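PDB 6R2H: HmuY protein from Prevotella intermedia, which probably binds heme as a hemophore-like protein, a homologue of the HmuY proteins that serve heme acquisition in related oral bacteria. Local coordinates for residues N82-L93 / G153-K161; N162-D172 / S184-K192. All blocks are in the same frame, centred on the assembly; numbering follows the deposited sequence.

Contact 1: residues N82-L93 / G153-K161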
loop_
_atom_site.group_PDB
_atom_site.type_symbol
_atom_site.label_atom_id
_atom_site.label_comp_id
_atom_site.label_asym_id
_atom_site.label_seq_id
_atom_site.Cartn_x
_atom_site.Cartn_y
_atom_site.Cartn_z
ATOM N N ASN A 82 -3.542 -7.725 9.102
ATOM C CA ASN A 82 -4.764 -8.079 9.803
ATOM C C ASN A 82 -5.469 -6.816 10.333
ATOM O O ASN A 82 -5.837 -6.732 11.510
ATOM C CB ASN A 82 -4.458 -9.193 10.807
ATOM C CG ASN A 82 -5.570 -10.209 10.985
ATOM O OD1 ASN A 82 -6.548 -10.235 10.235
ATOM N ND2 ASN A 82 -5.422 -11.061 11.986
ATOM N N GLY A 83 -5.670 -5.832 9.443
ATOM C CA GLY A 83 -6.275 -4.562 9.802
ATOM C C GLY A 83 -7.534 -4.254 8.984
ATOM O O GLY A 83 -7.771 -4.843 7.925
ATOM N N GLU A 84 -8.338 -3.317 9.510
ATOM C CA GLU A 84 -9.518 -2.808 8.841
ATOM C C GLU A 84 -9.386 -1.297 8.749
ATOM O O GLU A 84 -8.919 -0.675 9.700
ATOM C CB GLU A 84 -10.758 -3.158 9.658
ATOM C CG GLU A 84 -11.072 -4.638 9.695
ATOM C CD GLU A 84 -12.276 -4.982 10.550
ATOM O OE1 GLU A 84 -12.268 -4.642 11.763
ATOM O OE2 GLU A 84 -13.225 -5.578 9.992
ATOM N N VAL A 85 -9.805 -0.727 7.611
ATOM C CA VAL A 85 -9.523 0.668 7.295
ATOM C C VAL A 85 -10.835 1.398 7.001
ATOM O O VAL A 85 -11.742 0.836 6.381
ATOM C CB VAL A 85 -8.538 0.804 6.113
ATOM C CG1 VAL A 85 -8.278 2.254 5.728
ATOM C CG2 VAL A 85 -7.231 0.079 6.385
ATOM N N LEU A 86 -10.910 2.654 7.464
ATOM C CA LEU A 86 -11.985 3.560 7.116
ATOM C C LEU A 86 -11.364 4.907 6.777
ATOM O O LEU A 86 -10.673 5.484 7.609
ATOM C CB LEU A 86 -12.938 3.707 8.308
ATOM C CG LEU A 86 -13.954 4.844 8.153
ATOM C CD1 LEU A 86 -15.063 4.469 7.170
ATOM C CD2 LEU A 86 -14.538 5.242 9.504
ATOM N N MET A 87 -11.624 5.392 5.559
ATOM C CA MET A 87 -11.263 6.744 5.179
ATOM C C MET A 87 -12.289 7.696 5.795
ATOM O O MET A 87 -13.434 7.726 5.365
ATOM C CB MET A 87 -11.257 6.880 3.654
ATOM C CG MET A 87 -10.753 8.224 3.174
ATOM S SD MET A 87 -10.735 8.428 1.369
ATOM C CE MET A 87 -12.456 8.141 0.955
ATOM N N THR A 88 -11.896 8.438 6.839
ATOM C CA THR A 88 -12.840 9.301 7.542
ATOM C C THR A 88 -13.044 10.582 6.737
ATOM O O THR A 88 -12.394 10.770 5.701
ATOM C CB THR A 88 -12.360 9.673 8.953
ATOM O OG1 THR A 88 -11.409 10.728 8.806
ATOM C CG2 THR A 88 -11.753 8.514 9.718
ATOM N N GLY A 89 -13.921 11.463 7.245
ATOM C CA GLY A 89 -14.150 12.775 6.655
ATOM C C GLY A 89 -13.259 13.862 7.266
ATOM O O GLY A 89 -13.264 15.003 6.802
ATOM N N GLU A 90 -12.512 13.519 8.327
ATOM C CA GLU A 90 -11.613 14.456 8.983
ATOM C C GLU A 90 -10.371 14.662 8.118
ATOM O O GLU A 90 -9.854 13.712 7.539
ATOM C CB GLU A 90 -11.241 13.920 10.367
ATOM C CG GLU A 90 -10.444 14.886 11.215
ATOM C CD GLU A 90 -11.186 16.184 11.453
ATOM O OE1 GLU A 90 -12.168 16.161 12.231
ATOM O OE2 GLU A 90 -10.788 17.204 10.839
ATOM N N THR A 91 -9.867 15.901 8.079
ATOM C CA THR A 91 -8.667 16.204 7.316
ATOM C C THR A 91 -7.586 16.793 8.222
ATOM O O THR A 91 -6.445 16.962 7.786
ATOM C CB THR A 91 -8.954 17.088 6.091
ATOM O OG1 THR A 91 -9.823 18.152 6.469
ATOM C CG2 THR A 91 -9.573 16.358 4.918
ATOM N N ASP A 92 -7.940 17.075 9.481
ATOM C CA ASP A 92 -6.990 17.625 10.429
ATOM C C ASP A 92 -6.650 16.545 11.453
ATOM O O ASP A 92 -7.500 16.144 12.247
ATOM C CB ASP A 92 -7.552 18.905 11.056
ATOM C CG ASP A 92 -6.608 19.672 11.968
ATOM O OD1 ASP A 92 -5.622 19.076 12.464
ATOM O OD2 ASP A 92 -6.883 20.868 12.195
ATOM N N LEU A 93 -5.396 16.086 11.442
ATOM C CA LEU A 93 -4.990 15.010 12.332
ATOM C C LEU A 93 -4.973 15.487 13.789
ATOM O O LEU A 93 -5.020 14.671 14.712
ATOM C CB LEU A 93 -3.617 14.494 11.889
ATOM C CG LEU A 93 -3.050 13.319 12.686
ATOM C CD1 LEU A 93 -3.980 12.118 12.656
ATOM C CD2 LEU A 93 -1.685 12.927 12.144
ATOM N N GLY A 153 -6.365 14.139 1.412
ATOM C CA GLY A 153 -6.037 14.758 2.681
ATOM C C GLY A 153 -6.694 14.077 3.877
ATOM O O GLY A 153 -6.423 14.457 5.012
ATOM N N ASN A 154 -7.544 13.076 3.620
ATOM C CA ASN A 154 -8.400 12.524 4.654
ATOM C C ASN A 154 -7.576 11.707 5.630
ATOM O O ASN A 154 -6.639 11.025 5.224
ATOM C CB ASN A 154 -9.444 11.574 4.074
ATOM C CG ASN A 154 -10.263 12.208 2.971
ATOM O OD1 ASN A 154 -9.740 12.834 2.046
ATOM N ND2 ASN A 154 -11.573 12.085 3.087
ATOM N N VAL A 155 -7.958 11.766 6.909
ATOM C CA VAL A 155 -7.363 10.893 7.905
ATOM C C VAL A 155 -7.961 9.502 7.717
ATOM O O VAL A 155 -9.175 9.365 7.635
ATOM C CB VAL A 155 -7.562 11.418 9.344
ATOM C CG1 VAL A 155 -7.013 10.440 10.369
ATOM C CG2 VAL A 155 -6.935 12.794 9.544
ATOM N N PHE A 156 -7.092 8.492 7.622
ATOM C CA PHE A 156 -7.511 7.105 7.570
ATOM C C PHE A 156 -7.451 6.524 8.981
ATOM O O PHE A 156 -6.453 6.690 9.677
ATOM C CB PHE A 156 -6.605 6.304 6.626
ATOM C CG PHE A 156 -6.777 6.646 5.172
ATOM C CD1 PHE A 156 -6.177 7.771 4.630
ATOM C CD2 PHE A 156 -7.559 5.845 4.352
ATOM C CE1 PHE A 156 -6.353 8.085 3.291
ATOM C CE2 PHE A 156 -7.742 6.164 3.016
ATOM C CZ PHE A 156 -7.135 7.280 2.489
ATOM N N ALA A 157 -8.516 5.819 9.380
ATOM C CA ALA A 157 -8.570 5.096 10.641
ATOM C C ALA A 157 -8.301 3.618 10.383
ATOM O O ALA A 157 -8.855 3.058 9.443
ATOM C CB ALA A 157 -9.928 5.293 11.268
ATOM N N VAL A 158 -7.440 3.007 11.216
ATOM C CA VAL A 158 -7.031 1.608 11.089
ATOM C C VAL A 158 -7.146 0.904 12.447
ATOM O O VAL A 158 -6.516 1.339 13.414
ATOM C CB VAL A 158 -5.597 1.464 10.531
ATOM C CG1 VAL A 158 -5.378 0.105 9.891
ATOM C CG2 VAL A 158 -5.256 2.555 9.535
ATOM N N LYS A 159 -7.947 -0.180 12.485
ATOM C CA LYS A 159 -8.125 -1.075 13.621
ATOM C C LYS A 159 -7.386 -2.378 13.318
ATOM O O LYS A 159 -7.606 -2.970 12.260
ATOM C CB LYS A 159 -9.564 -1.606 13.664
ATOM C CG LYS A 159 -10.672 -0.775 14.298
ATOM C CD LYS A 159 -12.029 -1.211 13.736
ATOM C CE LYS A 159 -13.248 -0.887 14.579
ATOM N NZ LYS A 159 -13.565 -1.994 15.521
ATOM N N PHE A 160 -6.563 -2.848 14.266
ATOM C CA PHE A 160 -5.862 -4.113 14.091
ATOM C C PHE A 160 -6.428 -5.168 15.042
ATOM O O PHE A 160 -6.823 -4.857 16.166
ATOM C CB PHE A 160 -4.354 -3.934 14.284
ATOM C CG PHE A 160 -3.713 -2.931 13.358
ATOM C CD1 PHE A 160 -3.403 -3.261 12.043
ATOM C CD2 PHE A 160 -3.424 -1.644 13.805
ATOM C CE1 PHE A 160 -2.836 -2.311 11.206
ATOM C CE2 PHE A 160 -2.851 -0.702 12.965
ATOM C CZ PHE A 160 -2.542 -1.044 11.668
ATOM N N LYS A 161 -6.430 -6.424 14.573
ATOM C CA LYS A 161 -6.900 -7.595 15.301
ATOM C C LYS A 161 -6.244 -7.687 16.682
ATOM O O LYS A 161 -6.825 -8.249 17.611
ATOM C CB LYS A 161 -6.614 -8.867 14.490
ATOM C CG LYS A 161 -7.241 -10.153 15.023
ATOM C CD LYS A 161 -6.495 -11.414 14.631
ATOM C CE LYS A 161 -5.211 -11.632 15.420
ATOM N NZ LYS A 161 -4.390 -12.748 14.880
HETATM O O HOH W 1 -13.995 -4.517 14.224
#
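Met87 lies alongside the ring of Phe156, both side chains pointing the same way, and its CG sits over one ring face, 4.0 Å from the centroid of the Phe156 ring, a CH-pi contact. Standing anti to the backbone N (chi1 -174°), CG is carried over the ring, and the sulfur continues obliquely past CZ in a Met-aromatic contact, while Val85 CG1 meets the ring edge 3.9 Å from Phe156 CD2. On the same side of the sheet as Met87 and Phe156, Val85 CG2 abuts Val158 CG1, and Gly83, with no side chain, brings its CA to 3.9 Å from Phe160 CD1. On the other side of the sheet the Ala157 methyl meets Thr88 CG2, and Glu84 OE1 and Lys159 NZ share one water. Past the strand the chain bends in an ST turn, where Thr88 OG1 accepts from Glu90 N and also bonds Val155 O at 2.9 Å. That carbonyl is gripped twice, since Thr88 N donates to it as well. Asn154 ND2 reaches Thr88 O at 3.0 Å, nearly within its own amide plane, and Val155 CG2 nestles against Glu90 O and Leu93 CA, while CG1 meets Leu93 CD1. The paired strands 83-87 and 155-160 run antiparallel at 160° within the nine-stranded sheet; strand 105-115 flanks the first, and strand 165-174 flanks the second, where Phe170 meets the Phe156 ring.

Contact 2: residues N162-D172 / S184-K192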
loop_
_atom_site.group_PDB
_atom_site.type_symbol
_atom_site.label_atom_id
_atom_site.label_comp_id
_atom_site.label_asym_id
_atom_site.label_seq_id
_atom_site.Cartn_x
_atom_site.Cartn_y
_atom_site.Cartn_z
ATOM N N ASN A 162 -5.024 -7.149 16.800
ATOM C CA ASN A 162 -4.255 -7.233 18.027
ATOM C C ASN A 162 -4.696 -6.142 19.001
ATOM O O ASN A 162 -4.234 -6.118 20.139
ATOM C CB ASN A 162 -2.751 -7.152 17.754
ATOM C CG ASN A 162 -2.309 -5.788 17.265
ATOM O OD1 ASN A 162 -3.041 -4.809 17.385
ATOM N ND2 ASN A 162 -1.101 -5.694 16.741
ATOM N N GLY A 163 -5.554 -5.221 18.546
ATOM C CA GLY A 163 -6.122 -4.232 19.446
ATOM C C GLY A 163 -5.416 -2.881 19.381
ATOM O O GLY A 163 -5.826 -1.926 20.032
ATOM N N ASN A 164 -4.340 -2.780 18.605
ATOM C CA ASN A 164 -3.754 -1.474 18.350
ATOM C C ASN A 164 -4.559 -0.786 17.252
ATOM O O ASN A 164 -5.382 -1.407 16.573
ATOM C CB ASN A 164 -2.288 -1.557 17.922
ATOM C CG ASN A 164 -1.408 -2.211 18.960
ATOM O OD1 ASN A 164 -1.664 -2.082 20.159
ATOM N ND2 ASN A 164 -0.375 -2.898 18.501
ATOM N N ALA A 165 -4.313 0.515 17.094
ATOM C CA ALA A 165 -5.047 1.301 16.126
ATOM C C ALA A 165 -4.164 2.460 15.672
ATOM O O ALA A 165 -3.155 2.762 16.320
ATOM C CB ALA A 165 -6.339 1.775 16.751
ATOM N N ALA A 166 -4.540 3.090 14.549
ATOM C CA ALA A 166 -3.800 4.253 14.083
ATOM C C ALA A 166 -4.681 5.223 13.299
ATOM O O ALA A 166 -5.683 4.842 12.695
ATOM C CB ALA A 166 -2.617 3.804 13.262
ATOM N N LEU A 167 -4.261 6.489 13.302
ATOM C CA LEU A 167 -4.890 7.534 12.514
ATOM C C LEU A 167 -3.810 8.160 11.635
ATOM O O LEU A 167 -2.825 8.699 12.145
ATOM C CB LEU A 167 -5.481 8.572 13.474
ATOM C CG LEU A 167 -6.561 8.084 14.442
ATOM C CD1 LEU A 167 -6.734 9.102 15.556
ATOM C CD2 LEU A 167 -7.884 7.864 13.716
ATOM N N ILE A 168 -3.996 8.075 10.313
ATOM C CA ILE A 168 -2.933 8.351 9.358
ATOM C C ILE A 168 -3.412 9.427 8.385
ATOM O O ILE A 168 -4.505 9.322 7.829
ATOM C CB ILE A 168 -2.519 7.054 8.610
ATOM C CG1 ILE A 168 -2.109 5.927 9.564
ATOM C CG2 ILE A 168 -1.467 7.302 7.535
ATOM C CD1 ILE A 168 -2.146 4.555 8.930
ATOM N N LYS A 169 -2.570 10.438 8.144
ATOM C CA LYS A 169 -2.834 11.408 7.096
ATOM C C LYS A 169 -1.633 11.440 6.154
ATOM O O LYS A 169 -0.516 11.705 6.594
ATOM C CB LYS A 169 -3.127 12.774 7.726
ATOM C CG LYS A 169 -3.240 13.957 6.771
ATOM C CD LYS A 169 -3.390 15.263 7.515
ATOM C CE LYS A 169 -3.471 16.472 6.607
ATOM N NZ LYS A 169 -4.656 16.376 5.726
ATOM N N PHE A 170 -1.879 11.159 4.868
ATOM C CA PHE A 170 -0.830 11.072 3.861
ATOM C C PHE A 170 -0.381 12.466 3.425
ATOM O O PHE A 170 -1.188 13.382 3.314
ATOM C CB PHE A 170 -1.274 10.153 2.721
ATOM C CG PHE A 170 -1.365 8.708 3.139
ATOM C CD1 PHE A 170 -0.256 7.871 3.064
ATOM C CD2 PHE A 170 -2.548 8.189 3.659
ATOM C CE1 PHE A 170 -0.333 6.543 3.465
ATOM C CE2 PHE A 170 -2.629 6.861 4.068
ATOM C CZ PHE A 170 -1.516 6.043 3.975
ATOM N N LYS A 171 0.926 12.610 3.191
ATOM C CA LYS A 171 1.520 13.871 2.759
ATOM C C LYS A 171 1.921 13.837 1.279
ATOM O O LYS A 171 1.464 14.680 0.527
ATOM C CB LYS A 171 2.692 14.293 3.654
ATOM C CG LYS A 171 2.432 14.325 5.156
ATOM C CD LYS A 171 1.807 15.619 5.671
ATOM C CE LYS A 171 0.303 15.695 5.473
ATOM N NZ LYS A 171 -0.193 17.084 5.294
ATOM N N ASP A 172 2.764 12.886 0.851
ATOM C CA ASP A 172 3.358 12.948 -0.485
ATOM C C ASP A 172 3.439 11.555 -1.110
ATOM O O ASP A 172 3.621 10.574 -0.380
ATOM C CB ASP A 172 4.791 13.499 -0.470
ATOM C CG ASP A 172 4.997 14.797 0.285
ATOM O OD1 ASP A 172 4.692 15.858 -0.294
ATOM O OD2 ASP A 172 5.497 14.728 1.432
ATOM N N SER A 184 4.855 9.150 2.156
ATOM C CA SER A 184 5.071 10.051 3.278
ATOM C C SER A 184 3.741 10.296 3.989
ATOM O O SER A 184 2.744 10.538 3.315
ATOM C CB SER A 184 5.633 11.334 2.778
ATOM O OG SER A 184 6.093 12.117 3.858
ATOM N N PHE A 185 3.714 10.209 5.330
ATOM C CA PHE A 185 2.505 10.501 6.091
ATOM C C PHE A 185 2.825 10.876 7.534
ATOM O O PHE A 185 3.911 10.599 8.037
ATOM C CB PHE A 185 1.538 9.313 6.096
ATOM C CG PHE A 185 2.113 7.995 6.563
ATOM C CD1 PHE A 185 2.125 7.658 7.915
ATOM C CD2 PHE A 185 2.624 7.083 5.649
ATOM C CE1 PHE A 185 2.632 6.442 8.350
ATOM C CE2 PHE A 185 3.132 5.867 6.083
ATOM C CZ PHE A 185 3.130 5.546 7.430
ATOM N N ASP A 186 1.848 11.509 8.187
ATOM C CA ASP A 186 1.860 11.715 9.626
ATOM C C ASP A 186 0.811 10.803 10.235
ATOM O O ASP A 186 -0.154 10.445 9.554
ATOM C CB ASP A 186 1.529 13.159 10.003
ATOM C CG ASP A 186 2.466 14.173 9.373
ATOM O OD1 ASP A 186 3.669 13.866 9.262
ATOM O OD2 ASP A 186 1.982 15.247 8.978
ATOM N N TYR A 187 1.010 10.447 11.512
ATOM C CA TYR A 187 0.128 9.480 12.135
ATOM C C TYR A 187 0.176 9.532 13.659
ATOM O O TYR A 187 1.151 9.973 14.258
ATOM C CB TYR A 187 0.499 8.066 11.695
ATOM C CG TYR A 187 1.838 7.550 12.160
ATOM C CD1 TYR A 187 2.997 7.889 11.482
ATOM C CD2 TYR A 187 1.943 6.673 13.236
ATOM C CE1 TYR A 187 4.226 7.384 11.867
ATOM C CE2 TYR A 187 3.167 6.159 13.635
ATOM C CZ TYR A 187 4.313 6.518 12.945
ATOM O OH TYR A 187 5.538 6.033 13.314
ATOM N N LYS A 188 -0.895 9.029 14.266
ATOM C CA LYS A 188 -0.928 8.817 15.693
ATOM C C LYS A 188 -1.129 7.326 15.898
ATOM O O LYS A 188 -1.970 6.722 15.240
ATOM C CB LYS A 188 -2.083 9.591 16.334
ATOM C CG LYS A 188 -2.002 11.108 16.229
ATOM C CD LYS A 188 -3.119 11.799 17.003
ATOM C CE LYS A 188 -3.139 13.300 16.827
ATOM N NZ LYS A 188 -4.315 13.916 17.481
ATOM N N PHE A 189 -0.345 6.758 16.819
ATOM C CA PHE A 189 -0.460 5.353 17.158
ATOM C C PHE A 189 -1.212 5.207 18.480
ATOM O O PHE A 189 -0.951 5.944 19.427
ATOM C CB PHE A 189 0.916 4.690 17.170
ATOM C CG PHE A 189 0.862 3.190 17.307
ATOM C CD1 PHE A 189 0.432 2.407 16.251
ATOM C CD2 PHE A 189 1.225 2.566 18.494
ATOM C CE1 PHE A 189 0.376 1.028 16.380
ATOM C CE2 PHE A 189 1.145 1.191 18.627
ATOM C CZ PHE A 189 0.752 0.423 17.559
ATOM N N ILE A 190 -2.157 4.256 18.517
ATOM C CA ILE A 190 -3.017 4.043 19.667
ATOM C C ILE A 190 -2.811 2.616 20.160
ATOM O O ILE A 190 -3.401 1.674 19.622
ATOM C CB ILE A 190 -4.487 4.326 19.309
ATOM C CG1 ILE A 190 -4.632 5.700 18.644
ATOM C CG2 ILE A 190 -5.392 4.156 20.532
ATOM C CD1 ILE A 190 -6.048 6.091 18.295
ATOM N N LYS A 191 -1.966 2.474 21.192
ATOM C CA LYS A 191 -1.589 1.163 21.687
ATOM C C LYS A 191 -2.728 0.582 22.515
ATOM O O LYS A 191 -3.303 1.284 23.343
ATOM C CB LYS A 191 -0.307 1.261 22.515
ATOM C CG LYS A 191 0.096 -0.063 23.142
ATOM C CD LYS A 191 1.581 -0.357 23.130
ATOM C CE LYS A 191 1.852 -1.841 23.274
ATOM N NZ LYS A 191 2.958 -2.110 24.221
ATOM N N LYS A 192 -3.042 -0.700 22.275
ATOM C CA LYS A 192 -4.067 -1.408 23.027
ATOM C C LYS A 192 -3.811 -1.213 24.520
ATOM O O LYS A 192 -2.692 -1.443 24.966
ATOM C CB LYS A 192 -4.016 -2.891 22.657
ATOM C CG LYS A 192 -5.292 -3.676 22.923
ATOM C CD LYS A 192 -5.157 -4.629 24.071
ATOM C CE LYS A 192 -4.184 -5.750 23.781
ATOM N NZ LYS A 192 -3.853 -6.489 25.025
#
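Phe185 overlaps two neighbours on the facing strand: its CD1 lies 3.6 Å from Ile168 CG2, and its CD2 comes 3.7 Å from Phe170 CE1. The two phenyl planes are 63° apart, an oblique pair. Ile168 CG2, anti to its own backbone N, lies above one face of the Phe170 ring, near its rim. With CG between backbone N and carbonyl carbon (chi1 54°), the Phe185 ring is directed between Ile168 CG2 and Phe170 CE1. Phe189 turns its edge to Asn164, Phe189 CZ lying 3.6 Å from Asn164 ND2. Asn164 OD1 takes an almost straight bond from Lys192 N, 2.9 Å long at 178°, and Asn164 ND2 is hydrogen-bonded to a glycerol, probably from the crystallisation liquor. Asn162 OD1 accepts from Asn164 N, closing an Asx turn just before the strand. At the other end Lys171 and Asp172 both face Ser184, a classic beta bulge, in which Lys171 N donates to Ser184 O at 2.8 Å. This chemistry implies a hairpin fastened by regular backbone bonds from Ala165 to Lys169, giving way to the bulge and weak bonds at Asp172, with aromatic and aliphatic packing on the face of Ile168, Phe170 and Phe185 and a smaller aliphatic patch (Ala165, Leu167, Ile190) on the other; at the bulged end the aliphatic part of Lys171 passes Asp186, whose carboxylate may be stabilised by the nearby ammonium.

Contacts 1 and 2 are two pairings in one antiparallel sheet, joined by the pairing between them, their centres about 8 Å apart and on the same side of the chain's centre. Along the chain they come in series: contact 1 brings together segments with 59 residues between them, whereas contact 2 is a local hairpin of strands 165-174 and 181-190. The join lies between strands 155-160 and 165-174, which follow one another in sequence and bond through Phe156 N and Ile168 O. Lys169 NZ also bonds Gly153 O and Thr91 O. The strands thus run in the order 83-87, 155-160, 165-174, 181-190, so a long-range pairing and a hairpin build one continuous part of the HmuY-family sheet.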